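Uncharacterized conserved protein (Staphylococcus epidermidis, PDB 3FRM) is of unknown function but carries a GNAT-type acetyltransferase domain, so it may transfer an acyl group from a coenzyme A thioester. Local coordinates at residues Gln209-Val212 with Gly213-Ala216; Asp233-Leu236 with Arg237-Tyr240. One frame throughout, in Å; residues are numbered along the deposited sequence.

Contact 1. Residues Gln209-Val212 with Gly213-Ala216; sequences QAYV and GRMA
Tyr211 meets both Arg214 and Met215 on one side of the last two turns of helix 204-216, while the backbone joins residues 209-212 to 213-216 through four successive i to i+4 hydrogen bonds. Gly213 N gives to Gln209 O (2.9 Å) and Arg214 N to Ala210 O (2.8 Å). Met215 N reaches Tyr211 O at 2.9 Å. Ala216 N bonds to Val212 O, also at 2.9 Å, and makes a weaker bond back to Gly213 O. The carbonyls near the end of the helix, Met215 O and Ala216 O, are met by Arg219 NH2 and NE respectively. The guanidinium of Arg214 folds back through a bend at chi3 (-50°) and lays one face over Ala210 O and Tyr211 CA. Arg214 NH2 comes within 3.4 Å of Tyr211 CD1, with the guanidinium and ring planes 80° apart. On the other flank of this ring the selenium of selenomethionine Met215 sits at the edge, Met215 SE to Tyr211 CE2 3.8 Å, a Met-aromatic contact. The methyl Met215 CE then turns back over Val212, 4.0 Å from Val212 CG1. Helix 204-216 is the crossover of a beta-alpha-beta unit between the parallel strands 188-195 and 221-225. Gln209 and Val212 rest on Ile190, and Met215 and Ala216 on Ile188, of the first strand; Tyr211 and Val212 also touch Leu167 of strand 165-171, while Gln209 and Ala216 meet helix 107-111 at Leu110 and Ala107.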
loop_
_atom_site.group_PDB
_atom_site.type_symbol
_atom_site.label_atom_id
_atom_site.label_comp_id
_atom_site.label_asym_id
_atom_site.label_seq_id
_atom_site.Cartn_x
_atom_site.Cartn_y
_atom_site.Cartn_z
ATOM N N GLN A 209 5.363 -11.480 -14.909
ATOM C CA GLN A 209 4.244 -10.721 -15.344
ATOM C C GLN A 209 4.119 -10.790 -16.867
ATOM O O GLN A 209 3.037 -11.028 -17.383
ATOM C CB GLN A 209 4.437 -9.305 -14.885
ATOM C CG GLN A 209 3.167 -8.581 -14.786
ATOM C CD GLN A 209 2.468 -8.931 -13.530
ATOM O OE1 GLN A 209 3.092 -9.036 -12.499
ATOM N NE2 GLN A 209 1.161 -9.102 -13.599
ATOM N N ALA A 210 5.226 -10.577 -17.578
ATOM C CA ALA A 210 5.222 -10.652 -19.019
ATOM C C ALA A 210 4.799 -12.016 -19.541
ATOM O O ALA A 210 4.177 -12.110 -20.594
ATOM C CB ALA A 210 6.604 -10.286 -19.589
ATOM N N TYR A 211 5.163 -13.066 -18.821
ATOM C CA TYR A 211 4.740 -14.408 -19.162
ATOM C C TYR A 211 3.206 -14.477 -19.164
ATOM O O TYR A 211 2.587 -14.852 -20.165
ATOM C CB TYR A 211 5.296 -15.376 -18.118
ATOM C CG TYR A 211 5.069 -16.810 -18.458
ATOM C CD1 TYR A 211 6.109 -17.591 -18.995
ATOM C CD2 TYR A 211 3.825 -17.413 -18.235
ATOM C CE1 TYR A 211 5.912 -18.922 -19.336
ATOM C CE2 TYR A 211 3.617 -18.763 -18.570
ATOM C CZ TYR A 211 4.673 -19.495 -19.133
ATOM O OH TYR A 211 4.492 -20.812 -19.457
ATOM N N VAL A 212 2.608 -14.121 -18.032
ATOM C CA VAL A 212 1.175 -14.017 -17.925
ATOM C C VAL A 212 0.638 -13.167 -19.106
ATOM O O VAL A 212 -0.375 -13.498 -19.742
ATOM C CB VAL A 212 0.799 -13.441 -16.538
ATOM C CG1 VAL A 212 -0.647 -13.075 -16.481
ATOM C CG2 VAL A 212 1.142 -14.455 -15.378
ATOM N N GLY A 213 1.354 -12.096 -19.431
ATOM C CA GLY A 213 0.944 -11.204 -20.493
ATOM C C GLY A 213 0.883 -11.915 -21.838
ATOM O O GLY A 213 -0.046 -11.652 -22.641
ATOM N N ARG A 214 1.879 -12.786 -22.090
ATOM C CA ARG A 214 1.931 -13.556 -23.318
ATOM C C ARG A 214 0.812 -14.586 -23.355
ATOM O O ARG A 214 0.188 -14.762 -24.394
ATOM C CB ARG A 214 3.314 -14.194 -23.568
ATOM C CG ARG A 214 4.404 -13.180 -23.956
ATOM C CD ARG A 214 5.752 -13.829 -24.251
ATOM N NE ARG A 214 6.188 -14.764 -23.211
ATOM C CZ ARG A 214 6.912 -14.440 -22.143
ATOM N NH1 ARG A 214 7.313 -13.184 -21.949
ATOM N NH2 ARG A 214 7.236 -15.383 -21.260
HETATM N N MSE A 215 0.513 -15.221 -22.226
HETATM C CA MSE A 215 -0.666 -16.074 -22.181
HETATM C C MSE A 215 -1.941 -15.308 -22.458
HETATM O O MSE A 215 -2.847 -15.834 -23.083
HETATM C CB MSE A 215 -0.842 -16.753 -20.837
HETATM C CG MSE A 215 0.221 -17.702 -20.489
HETATM SE SE MSE A 215 -0.129 -18.368 -18.683
HETATM C CE MSE A 215 -0.966 -16.846 -17.832
ATOM N N ALA A 216 -2.039 -14.071 -21.996
ATOM C CA ALA A 216 -3.324 -13.402 -22.077
ATOM C C ALA A 216 -3.834 -13.192 -23.497
ATOM O O ALA A 216 -5.046 -13.087 -23.716
ATOM C CB ALA A 216 -3.292 -12.111 -21.315
#

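Contact 2. Residues Asp233-Leu236 with Arg237-Tyr240; sequences DMYL and RQGY. With SO4 (sulfate ion), chain H.
Residues 233-236 and 237-240 make a helix C-terminal cap, where the short helix 232-237 ends and the chain turns into strand 241-251. Arg237 N bonds to Asp233 O, and Gln238 N to Met234 O (2.8 Å). Two further bonds reach back into the last turn: Tyr240 N to Tyr235 O (3.1 Å) and Gly239 N to Leu236 O (2.7 Å). The positive phi of Gly239 (109°), at which a CB would press on the carbonyl O of Gln238, swings the chain out of the helix. A water donates to both Leu236 O and Tyr240 O, bridging the turn. The edge of the Tyr235 ring is directed at the face of Tyr240, with centroids 5.5 Å apart and planes at 63°. Tyr235 O lies at the edge of the Tyr240 ring, in its plane. Selenomethionine Met234 runs alongside Gln238, Met234 CG being 3.4 Å from Gln238 OE1. Arg237 extends with CG anti to the backbone N (chi1 166°), then bends so that the edge of its guanidinium faces a sulfate ion. Arg237 NH1 bonds to sulfate O2 at 3.3 Å and Arg237 NH2 more weakly to the same oxygen, whereas Arg237 NE is buried without a partner in the model. Gly203 N and Ser206 N also hold the sulfate, and Phe245 of the second subunit packs on Arg237. The paired bonds and positive phi at Gly239 make a Schellman motif; the sulfate, probably from the crystallisation liquor, sits where the loop before helix 204-216 would, as in other GNAT folds, hold the pyrophosphate of coenzyme A.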
loop_
_atom_site.group_PDB
_atom_site.type_symbol
_atom_site.label_atom_id
_atom_site.label_comp_id
_atom_site.label_asym_id
_atom_site.label_seq_id
_atom_site.Cartn_x
_atom_site.Cartn_y
_atom_site.Cartn_z
ATOM N N ASP A 233 3.080 -1.950 -4.878
ATOM C CA ASP A 233 4.096 -0.989 -5.277
ATOM C C ASP A 233 4.621 -1.407 -6.617
ATOM O O ASP A 233 4.835 -0.597 -7.517
ATOM C CB ASP A 233 5.233 -1.064 -4.251
ATOM C CG ASP A 233 4.722 -1.407 -2.834
ATOM O OD1 ASP A 233 4.902 -0.572 -1.901
ATOM O OD2 ASP A 233 4.087 -2.494 -2.637
HETATM N N MSE A 234 4.826 -2.713 -6.719
HETATM C CA MSE A 234 5.261 -3.335 -7.937
HETATM C C MSE A 234 4.192 -3.196 -9.025
HETATM O O MSE A 234 4.485 -2.776 -10.148
HETATM C CB MSE A 234 5.637 -4.814 -7.698
HETATM C CG MSE A 234 6.234 -5.409 -8.960
HETATM SE SE MSE A 234 6.240 -7.350 -9.009
HETATM C CE MSE A 234 7.181 -7.789 -7.302
ATOM N N TYR A 235 2.946 -3.490 -8.664
ATOM C CA TYR A 235 1.881 -3.300 -9.628
ATOM C C TYR A 235 1.872 -1.921 -10.258
ATOM O O TYR A 235 1.776 -1.807 -11.479
ATOM C CB TYR A 235 0.535 -3.611 -9.034
ATOM C CG TYR A 235 0.442 -5.018 -8.485
ATOM C CD1 TYR A 235 1.148 -6.102 -9.087
ATOM C CD2 TYR A 235 -0.376 -5.291 -7.367
ATOM C CE1 TYR A 235 1.034 -7.435 -8.561
ATOM C CE2 TYR A 235 -0.469 -6.560 -6.866
ATOM C CZ TYR A 235 0.225 -7.634 -7.468
ATOM O OH TYR A 235 0.077 -8.879 -6.924
ATOM N N LEU A 236 1.977 -0.883 -9.439
ATOM C CA LEU A 236 1.903 0.501 -9.942
ATOM C C LEU A 236 3.070 0.809 -10.885
ATOM O O LEU A 236 2.861 1.221 -12.026
ATOM C CB LEU A 236 1.902 1.494 -8.782
ATOM C CG LEU A 236 0.709 1.498 -7.820
ATOM C CD1 LEU A 236 0.288 2.921 -7.655
ATOM C CD2 LEU A 236 -0.450 0.755 -8.386
ATOM N N ARG A 237 4.286 0.584 -10.403
ATOM C CA ARG A 237 5.500 0.764 -11.194
ATOM C C ARG A 237 5.415 -0.024 -12.485
ATOM O O ARG A 237 5.968 0.380 -13.502
ATOM C CB ARG A 237 6.725 0.283 -10.408
ATOM C CG ARG A 237 7.921 0.129 -11.282
ATOM C CD ARG A 237 9.158 -0.161 -10.447
ATOM N NE ARG A 237 8.865 -0.986 -9.284
ATOM C CZ ARG A 237 9.174 -2.275 -9.207
ATOM N NH1 ARG A 237 9.788 -2.868 -10.244
ATOM N NH2 ARG A 237 8.872 -2.966 -8.102
ATOM N N GLN A 238 4.724 -1.160 -12.413
ATOM C CA GLN A 238 4.492 -1.997 -13.568
ATOM C C GLN A 238 3.456 -1.441 -14.569
ATOM O O GLN A 238 3.364 -1.946 -15.656
ATOM C CB GLN A 238 4.138 -3.418 -13.120
ATOM C CG GLN A 238 5.224 -4.368 -13.378
ATOM C CD GLN A 238 5.268 -5.557 -12.433
ATOM O OE1 GLN A 238 6.315 -6.193 -12.308
ATOM N NE2 GLN A 238 4.169 -5.859 -11.763
ATOM N N GLY A 239 2.662 -0.444 -14.198
ATOM C CA GLY A 239 1.713 0.148 -15.126
ATOM C C GLY A 239 0.230 -0.155 -14.877
ATOM O O GLY A 239 -0.628 0.318 -15.646
ATOM N N TYR A 240 -0.088 -0.932 -13.834
ATOM C CA TYR A 240 -1.480 -1.310 -13.598
ATOM C C TYR A 240 -2.250 -0.058 -13.311
ATOM O O TYR A 240 -1.719 0.828 -12.650
ATOM C CB TYR A 240 -1.628 -2.238 -12.379
ATOM C CG TYR A 240 -1.432 -3.691 -12.700
ATOM C CD1 TYR A 240 -2.505 -4.486 -13.015
ATOM C CD2 TYR A 240 -0.148 -4.262 -12.732
ATOM C CE1 TYR A 240 -2.314 -5.807 -13.367
ATOM C CE2 TYR A 240 0.051 -5.607 -13.049
ATOM C CZ TYR A 240 -1.049 -6.365 -13.353
ATOM O OH TYR A 240 -0.918 -7.695 -13.648
HETATM S S SO4 H . 10.661 -6.685 -10.334
HETATM O O1 SO4 H . 10.109 -6.220 -11.606
HETATM O O2 SO4 H . 9.894 -5.985 -9.316
HETATM O O3 SO4 H . 10.497 -8.131 -10.291
HETATM O O4 SO4 H . 12.063 -6.293 -10.190
HETATM O O HOH W 1 0.547 2.443 -12.850
#

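Along the chain, contact 1 comes first, within helix 204-216, and contact 2 follows after strand 221-225; they stand in series, neither enclosing nor crossing the other. Each is confined to one continuous run of eight residues, so neither closes a long loop: contact 1 knits the end of the crossover helix, and contact 2 ends helix 232-237 and leads into strand 241-251. Their centres are about 15 Å apart, yet they touch where Gln209 meets Tyr240 and Gln238. Helix 204-216 packs on strand 188-195, and so does helix 232-237 with its following turn, Met234 and Tyr235 lying on Phe193; Tyr235 also reaches Leu223 of strand 221-225.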